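Local coordinates for protein aminoacyl-tRNA synthetase (Cryptosporidium parvum, PDB 5F9Z) that probably joins proline to its tRNA in an ATP-dependent reaction, as a prolyl-tRNA synthetase that binds the inhibitor halofuginone together with an ATP analogue, at residues S391-E394 / S395-K399. Numbering follows the deposited sequence.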
loop_
_atom_site.group_PDB
_atom_site.type_symbol
_atom_site.label_atom_id
_atom_site.label_comp_id
_atom_site.label_asym_id
_atom_site.label_seq_id
_atom_site.Cartn_x
_atom_site.Cartn_y
_atom_site.Cartn_z
ATOM N N SER A 391 29.540 3.942 -22.149
ATOM C CA SER A 391 28.743 3.942 -23.370
ATOM C C SER A 391 27.569 2.972 -23.306
ATOM O O SER A 391 26.656 3.070 -24.132
ATOM C CB SER A 391 29.627 3.607 -24.572
ATOM O OG SER A 391 30.233 2.336 -24.420
ATOM N N GLU A 392 27.569 2.041 -22.351
ATOM C CA GLU A 392 26.482 1.083 -22.195
ATOM C C GLU A 392 25.488 1.475 -21.109
ATOM O O GLU A 392 24.471 0.794 -20.948
ATOM C CB GLU A 392 27.042 -0.311 -21.886
ATOM C CG GLU A 392 27.840 -0.942 -23.016
ATOM C CD GLU A 392 28.272 -2.361 -22.696
ATOM O OE1 GLU A 392 27.907 -2.863 -21.611
ATOM O OE2 GLU A 392 28.973 -2.976 -23.527
ATOM N N LEU A 393 25.753 2.554 -20.369
ATOM C CA LEU A 393 24.889 2.920 -19.251
ATOM C C LEU A 393 23.495 3.312 -19.722
ATOM O O LEU A 393 22.500 2.996 -19.058
ATOM C CB LEU A 393 25.521 4.059 -18.452
ATOM C CG LEU A 393 26.774 3.694 -17.659
ATOM C CD1 LEU A 393 27.384 4.935 -17.032
ATOM C CD2 LEU A 393 26.434 2.664 -16.598
ATOM N N GLU A 394 23.404 4.003 -20.861
ATOM C CA GLU A 394 22.107 4.445 -21.365
ATOM C C GLU A 394 21.162 3.269 -21.577
ATOM O O GLU A 394 19.952 3.384 -21.347
ATOM C CB GLU A 394 22.293 5.222 -22.669
ATOM C CG GLU A 394 20.997 5.693 -23.304
ATOM C CD GLU A 394 21.190 6.184 -24.725
ATOM O OE1 GLU A 394 22.229 5.851 -25.332
ATOM O OE2 GLU A 394 20.303 6.903 -25.232
ATOM N N SER A 395 21.696 2.126 -22.005
ATOM C CA SER A 395 20.903 0.935 -22.278
ATOM C C SER A 395 20.836 -0.027 -21.098
ATOM O O SER A 395 19.778 -0.613 -20.844
ATOM C CB SER A 395 21.468 0.198 -23.499
ATOM O OG SER A 395 20.865 -1.075 -23.646
ATOM N N LYS A 396 21.940 -0.205 -20.369
ATOM C CA LYS A 396 21.999 -1.249 -19.349
ATOM C C LYS A 396 21.263 -0.853 -18.072
ATOM O O LYS A 396 20.602 -1.693 -17.452
ATOM C CB LYS A 396 23.455 -1.588 -19.029
ATOM C CG LYS A 396 23.633 -2.843 -18.191
ATOM C CD LYS A 396 23.742 -4.077 -19.071
ATOM C CE LYS A 396 23.644 -5.355 -18.253
ATOM N NZ LYS A 396 22.252 -5.600 -17.777
ATOM N N ILE A 397 21.371 0.408 -17.661
ATOM C CA ILE A 397 20.831 0.847 -16.374
ATOM C C ILE A 397 19.304 0.792 -16.368
ATOM O O ILE A 397 18.727 0.304 -15.386
ATOM C CB ILE A 397 21.346 2.248 -16.003
ATOM C CG1 ILE A 397 22.868 2.225 -15.872
ATOM C CG2 ILE A 397 20.709 2.728 -14.707
ATOM C CD1 ILE A 397 23.381 1.107 -14.989
ATOM N N PRO A 398 18.599 1.270 -17.403
ATOM C CA PRO A 398 17.145 1.041 -17.431
ATOM C C PRO A 398 16.772 -0.431 -17.401
ATOM O O PRO A 398 15.734 -0.786 -16.829
ATOM C CB PRO A 398 16.709 1.712 -18.741
ATOM C CG PRO A 398 17.721 2.766 -18.965
ATOM C CD PRO A 398 19.016 2.167 -18.500
ATOM N N LYS A 399 17.595 -1.301 -17.994
ATOM C CA LYS A 399 17.324 -2.734 -17.930
ATOM C C LYS A 399 17.537 -3.276 -16.522
ATOM O O LYS A 399 16.760 -4.115 -16.051
ATOM C CB LYS A 399 18.203 -3.486 -18.928
ATOM C CG LYS A 399 17.829 -3.269 -20.384
ATOM C CD LYS A 399 18.637 -4.173 -21.304
ATOM C CE LYS A 399 20.127 -3.899 -21.185
ATOM N NZ LYS A 399 20.925 -4.756 -22.105
HETATM O O HOH W 1 23.907 2.652 -24.001
#
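Leu393 and Ile397, four residues apart on helix 393-417, lie side by side and point the same way. Leu393 CD2 meets Ile397 CG1 at 3.7 Å and also touches Ile397 CD1. Leu393 CG and Ile397 CG1 both stand anti to their own carbonyl carbons (chi1 -70° and -61°), which sets the two aliphatic chains running alongside each other. Their backbones are tied as well: Ile397 N donates to Leu393 O at 3.2 Å, coming in 30° out of the carbonyl plane. One residue earlier, Lys396 N gives Glu392 O a shorter bond of 2.8 Å, nearly in line with the C=O. Ser395 N makes only a weak bond to that same Glu392 O, at 3.3 Å, and a weak one to a water, which itself donates to Ser391 O. The helix belongs to the anticodon-binding domain and follows strand 385-389, at the edge of its five-stranded mixed sheet. Leu393 is buried and touches both Ile388 of that strand and Val326 of helix 317-332, while Glu394 touches Ile329 of the same helix. Pro398 has no N-H to offer the preceding turn, and the helix kinks here. Glu394 O meets the proline ring instead, with Pro398 CD at 3.2 Å and Pro398 CG at 3.3 Å.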